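Local coordinates for SusD superfamily protein (Bacteroides vulgatus, PDB 3MYV), which probably binds polysaccharide or other saccharide at the outer membrane as a member of the SusD family, at residues A[18-23]-A[110-115]; A[80-85]-A[118-123]. All blocks are in the same frame, centred on the assembly; numbering follows the deposited sequence.

Contact 1. Residues A[18-23]-A[110-115]; sequences NAVNGL and KGETMA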
loop_
_atom_site.group_PDB
_atom_site.type_symbol
_atom_site.label_atom_id
_atom_site.label_comp_id
_atom_site.label_asym_id
_atom_site.label_seq_id
_atom_site.Cartn_x
_atom_site.Cartn_y
_atom_site.Cartn_z
ATOM N N ASN A 18 18.583 9.040 -13.657
ATOM C CA ASN A 18 18.785 9.794 -12.413
ATOM C C ASN A 18 17.551 10.544 -11.961
ATOM O O ASN A 18 17.245 10.562 -10.762
ATOM C CB ASN A 18 19.962 10.765 -12.540
ATOM C CG ASN A 18 21.300 10.044 -12.682
ATOM O OD1 ASN A 18 21.477 8.919 -12.201
ATOM N ND2 ASN A 18 22.234 10.682 -13.361
ATOM N N ALA A 19 16.831 11.148 -12.908
ATOM C CA ALA A 19 15.579 11.827 -12.583
ATOM C C ALA A 19 14.578 10.809 -12.016
ATOM O O ALA A 19 13.898 11.073 -11.014
ATOM C CB ALA A 19 14.995 12.531 -13.832
ATOM N N VAL A 20 14.489 9.638 -12.656
ATOM C CA VAL A 20 13.520 8.613 -12.230
ATOM C C VAL A 20 13.882 8.133 -10.833
ATOM O O VAL A 20 13.013 8.058 -9.959
ATOM C CB VAL A 20 13.390 7.437 -13.254
ATOM C CG1 VAL A 20 12.544 6.288 -12.675
ATOM C CG2 VAL A 20 12.782 7.970 -14.572
ATOM N N ASN A 21 15.178 7.906 -10.602
ATOM C CA ASN A 21 15.679 7.565 -9.270
ATOM C C ASN A 21 15.212 8.568 -8.185
ATOM O O ASN A 21 14.789 8.166 -7.088
ATOM C CB ASN A 21 17.208 7.480 -9.318
ATOM C CG ASN A 21 17.766 6.538 -8.305
ATOM O OD1 ASN A 21 17.652 5.329 -8.453
ATOM N ND2 ASN A 21 18.366 7.085 -7.254
ATOM N N GLY A 22 15.262 9.858 -8.507
ATOM C CA GLY A 22 14.816 10.943 -7.605
ATOM C C GLY A 22 13.337 10.860 -7.216
ATOM O O GLY A 22 12.933 11.295 -6.131
ATOM N N LEU A 23 12.517 10.325 -8.108
ATOM C CA LEU A 23 11.106 10.084 -7.780
ATOM C C LEU A 23 10.998 9.114 -6.593
ATOM O O LEU A 23 10.208 9.331 -5.673
ATOM C CB LEU A 23 10.338 9.542 -8.978
ATOM C CG LEU A 23 10.333 10.330 -10.296
ATOM C CD1 LEU A 23 9.589 9.494 -11.360
ATOM C CD2 LEU A 23 9.721 11.737 -10.138
ATOM N N LYS A 110 10.596 5.508 -19.444
ATOM C CA LYS A 110 9.300 6.149 -19.691
ATOM C C LYS A 110 8.167 5.339 -19.025
ATOM O O LYS A 110 7.339 5.899 -18.295
ATOM C CB LYS A 110 9.036 6.284 -21.175
ATOM C CG LYS A 110 7.644 6.808 -21.524
ATOM C CD LYS A 110 7.445 6.959 -23.043
ATOM C CE LYS A 110 5.964 7.194 -23.383
ATOM N NZ LYS A 110 5.733 7.367 -24.863
ATOM N N GLY A 111 8.148 4.033 -19.268
ATOM C CA GLY A 111 7.150 3.149 -18.656
ATOM C C GLY A 111 7.175 3.189 -17.142
ATOM O O GLY A 111 6.121 3.220 -16.464
ATOM N N GLU A 112 8.387 3.202 -16.599
ATOM C CA GLU A 112 8.568 3.183 -15.155
ATOM C C GLU A 112 8.046 4.485 -14.556
ATOM O O GLU A 112 7.388 4.470 -13.532
ATOM C CB GLU A 112 10.046 2.970 -14.796
ATOM C CG GLU A 112 10.289 2.862 -13.304
ATOM C CD GLU A 112 11.752 2.705 -12.907
ATOM O OE1 GLU A 112 12.633 2.621 -13.799
ATOM O OE2 GLU A 112 12.018 2.673 -11.676
ATOM N N THR A 113 8.342 5.603 -15.215
ATOM C CA THR A 113 7.811 6.911 -14.813
ATOM C C THR A 113 6.276 6.919 -14.810
ATOM O O THR A 113 5.643 7.443 -13.896
ATOM C CB THR A 113 8.347 8.024 -15.730
ATOM O OG1 THR A 113 9.787 8.022 -15.697
ATOM C CG2 THR A 113 7.800 9.413 -15.310
HETATM N N MSE A 114 5.669 6.313 -15.821
HETATM C CA MSE A 114 4.225 6.189 -15.860
HETATM C C MSE A 114 3.722 5.319 -14.715
HETATM O O MSE A 114 2.643 5.584 -14.191
HETATM C CB MSE A 114 3.747 5.646 -17.212
HETATM C CG MSE A 114 4.046 6.567 -18.392
HETATM SE SE MSE A 114 3.764 5.698 -20.113
HETATM C CE MSE A 114 1.872 5.558 -20.060
ATOM N N ALA A 115 4.461 4.268 -14.351
ATOM C CA ALA A 115 4.065 3.408 -13.208
ATOM C C ALA A 115 4.064 4.224 -11.894
ATOM O O ALA A 115 3.149 4.105 -11.082
ATOM C CB ALA A 115 5.020 2.185 -13.107
#
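Val-20 sets its two methyl groups against two different residues of helix 103-128, and each approaches in its own way. CG1 lies over the flat face of the Glu-112 carboxylate, nearly equidistant from the whole group: 3.7 Å to Glu-112 CD and 3.8 Å to each of the oxygens OE1 and OE2. CG2, the other branch, meets the hydroxyl OG1 of Thr-113 at 3.2 Å, a tight approach. That hydroxyl is turned back on its own helix by a chi1 of -57° and hydrogen-bonds to the Leu-109 carbonyl, leaving the Thr-113 methyl CG2 to approach Leu-23 CD1 at 4.3 Å. The helices carrying these residues, 13-27 and 103-128, run almost parallel here, their local axes 18° apart and 10.5 Å from each other at closest approach; this suits the helix-rich, TPR-related scaffold of the SusD family. Glu-112 reaches across with an extended chain, CG lying opposite the backbone N (chi1 -177°), and OE2 is gripped twice, by a salt bridge to NE of Arg-186 and a hydrogen bond with the hydroxyl of Tyr-24. With an alanine in place of Glu-112, Arg-186 would probably lose its charge mate, Tyr-24 its carboxylate partner, and Val-20 CG1 the flat surface it rests on. Buried between the helices, the carboxylate is likely to be kept ionised by the arginine.

Contact 2. Residues A[80-85]-A[118-123]; sequences FYILRE and ALCQFD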
loop_
_atom_site.group_PDB
_atom_site.type_symbol
_atom_site.label_atom_id
_atom_site.label_comp_id
_atom_site.label_asym_id
_atom_site.label_seq_id
_atom_site.Cartn_x
_atom_site.Cartn_y
_atom_site.Cartn_z
ATOM N N PHE A 80 1.621 14.544 -4.829
ATOM C CA PHE A 80 1.426 15.577 -5.854
ATOM C C PHE A 80 2.742 16.119 -6.354
ATOM O O PHE A 80 2.862 16.395 -7.537
ATOM C CB PHE A 80 0.534 16.727 -5.387
ATOM C CG PHE A 80 -0.905 16.463 -5.618
ATOM C CD1 PHE A 80 -1.381 16.217 -6.894
ATOM C CD2 PHE A 80 -1.784 16.386 -4.558
ATOM C CE1 PHE A 80 -2.730 15.968 -7.115
ATOM C CE2 PHE A 80 -3.123 16.137 -4.781
ATOM C CZ PHE A 80 -3.597 15.934 -6.042
ATOM N N TYR A 81 3.711 16.281 -5.448
ATOM C CA TYR A 81 5.024 16.751 -5.812
ATOM C C TYR A 81 5.687 15.754 -6.766
ATOM O O TYR A 81 6.262 16.139 -7.777
ATOM C CB TYR A 81 5.896 16.993 -4.553
ATOM C CG TYR A 81 7.207 17.686 -4.879
ATOM C CD1 TYR A 81 8.329 16.956 -5.284
ATOM C CD2 TYR A 81 7.314 19.071 -4.827
ATOM C CE1 TYR A 81 9.505 17.573 -5.605
ATOM C CE2 TYR A 81 8.511 19.706 -5.155
ATOM C CZ TYR A 81 9.592 18.944 -5.544
ATOM O OH TYR A 81 10.768 19.545 -5.871
ATOM N N ILE A 82 5.586 14.477 -6.447
ATOM C CA ILE A 82 6.155 13.444 -7.287
ATOM C C ILE A 82 5.500 13.431 -8.671
ATOM O O ILE A 82 6.192 13.308 -9.692
ATOM C CB ILE A 82 6.078 12.062 -6.603
ATOM C CG1 ILE A 82 6.945 12.014 -5.335
ATOM C CG2 ILE A 82 6.538 10.941 -7.567
ATOM C CD1 ILE A 82 6.603 10.832 -4.381
ATOM N N LEU A 83 4.178 13.572 -8.711
ATOM C CA LEU A 83 3.451 13.634 -9.981
ATOM C C LEU A 83 3.942 14.779 -10.878
ATOM O O LEU A 83 4.105 14.611 -12.065
ATOM C CB LEU A 83 1.950 13.797 -9.709
ATOM C CG LEU A 83 1.203 12.498 -9.358
ATOM C CD1 LEU A 83 -0.135 12.767 -8.650
ATOM C CD2 LEU A 83 0.960 11.628 -10.616
ATOM N N ARG A 84 4.178 15.948 -10.298
ATOM C CA ARG A 84 4.722 17.057 -11.051
ATOM C C ARG A 84 6.085 16.720 -11.616
ATOM O O ARG A 84 6.339 16.989 -12.804
ATOM C CB ARG A 84 4.871 18.314 -10.163
ATOM C CG ARG A 84 5.607 19.472 -10.880
ATOM C CD ARG A 84 6.196 20.470 -9.896
ATOM N NE ARG A 84 5.211 21.479 -9.542
ATOM N N GLU A 85 6.987 16.190 -10.782
ATOM C CA GLU A 85 8.354 15.849 -11.270
ATOM C C GLU A 85 8.297 14.739 -12.335
ATOM O O GLU A 85 9.050 14.769 -13.345
ATOM C CB GLU A 85 9.303 15.434 -10.123
ATOM C CG GLU A 85 9.574 16.503 -9.077
ATOM C CD GLU A 85 10.286 17.712 -9.640
ATOM O OE1 GLU A 85 11.399 17.551 -10.159
ATOM O OE2 GLU A 85 9.732 18.822 -9.572
ATOM N N ALA A 118 0.997 6.421 -11.872
ATOM C CA ALA A 118 -0.167 5.622 -11.559
ATOM C C ALA A 118 -0.250 5.309 -10.049
ATOM O O ALA A 118 -1.294 5.435 -9.464
ATOM C CB ALA A 118 -0.157 4.305 -12.402
ATOM N N LEU A 119 0.860 4.929 -9.422
ATOM C CA LEU A 119 0.854 4.661 -7.984
ATOM C C LEU A 119 0.470 5.895 -7.151
ATOM O O LEU A 119 -0.413 5.824 -6.276
ATOM C CB LEU A 119 2.230 4.140 -7.555
ATOM C CG LEU A 119 2.395 3.790 -6.082
ATOM C CD1 LEU A 119 1.294 2.810 -5.646
ATOM C CD2 LEU A 119 3.786 3.190 -5.854
ATOM N N CYS A 120 1.088 7.033 -7.468
ATOM C CA CYS A 120 0.813 8.274 -6.765
ATOM C C CYS A 120 -0.656 8.652 -6.907
ATOM O O CYS A 120 -1.347 8.954 -5.920
ATOM C CB CYS A 120 1.669 9.398 -7.323
ATOM S SG CYS A 120 3.410 9.264 -6.850
ATOM N N GLN A 121 -1.149 8.640 -8.134
ATOM C CA GLN A 121 -2.556 9.023 -8.331
ATOM C C GLN A 121 -3.500 8.047 -7.650
ATOM O O GLN A 121 -4.565 8.445 -7.114
ATOM C CB GLN A 121 -2.874 9.189 -9.810
ATOM C CG GLN A 121 -4.240 9.913 -10.031
ATOM C CD GLN A 121 -4.166 11.402 -9.711
ATOM O OE1 GLN A 121 -3.350 12.125 -10.301
ATOM N NE2 GLN A 121 -5.078 11.885 -8.833
ATOM N N PHE A 122 -3.143 6.760 -7.657
ATOM C CA PHE A 122 -3.971 5.730 -6.999
ATOM C C PHE A 122 -4.075 5.981 -5.501
ATOM O O PHE A 122 -5.168 5.983 -4.938
ATOM C CB PHE A 122 -3.428 4.322 -7.296
ATOM C CG PHE A 122 -4.093 3.209 -6.496
ATOM C CD1 PHE A 122 -5.437 2.907 -6.674
ATOM C CD2 PHE A 122 -3.358 2.421 -5.629
ATOM C CE1 PHE A 122 -6.037 1.867 -5.953
ATOM C CE2 PHE A 122 -3.948 1.373 -4.923
ATOM C CZ PHE A 122 -5.296 1.097 -5.097
ATOM N N ASP A 123 -2.934 6.241 -4.868
ATOM C CA ASP A 123 -2.911 6.547 -3.447
ATOM C C ASP A 123 -3.736 7.795 -3.114
ATOM O O ASP A 123 -4.586 7.763 -2.208
ATOM C CB ASP A 123 -1.469 6.653 -2.964
ATOM C CG ASP A 123 -0.791 5.277 -2.852
ATOM O OD1 ASP A 123 -1.524 4.263 -2.742
ATOM O OD2 ASP A 123 0.464 5.214 -2.893
#
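Two successive long helices of the chain, 77-94 and 103-128, form an antiparallel helical hairpin in the helix-rich, TPR-related part of this SusD-family protein, and residues 80-85 and 118-123 pack within it. Locally the axes run at 150° to one another and come within 9.3 Å; Leu-83 and Cys-120 have the closest pair of CA atoms, 6.8 Å apart. Cys-120 fills the middle by dividing its side chain between two neighbours. Its CB faces the branch point of Leu-83, with 3.7 Å to Leu-83 CG, while the thiol SG turns to the methyl CG2 of Ile-82 at 3.6 Å. Because chi1 of Cys-120 is -73°, the sulfur sits beside the backbone N and is directed at Ile-82, not at Leu-83. On the other flank, Leu-83 CD1 approaches Gln-121 OE1 at 3.7 Å from above the amide plane, the two side chains crossing at about a right angle. Gln-121 bends at chi2 (73°), and its amide bonds to the main chain around the end of strand 140-143: OE1 accepts from the Ile-145 N and NE2 donates to the Pro-143 O. With both amide ends committed, the group's rotation is fixed and its buried polar atoms are satisfied outside the hairpin, so across the helices the contact is held by van der Waals packing of methyl, methylene and thiol groups.

The two contacts have centres 11 Å apart and share helix 103-128, contact 1 using residues 110-115 and contact 2 residues 118-123, about two turns further on. Their other halves lie on helices 13-27 and 77-94, so the segments alternate along the chain: 18-23, 80-85, 110-115, 118-123. They also touch directly, with CD2 of Leu-23 lying 3.7 Å from CB of Glu-85, which closes a triangle of three helices. Around these contacts helix 103-128 runs nearly parallel to helix 13-27 and roughly antiparallel to helix 77-94, bringing the early helix 13-27 onto the hairpin of 77-94 and 103-128 in one helical core.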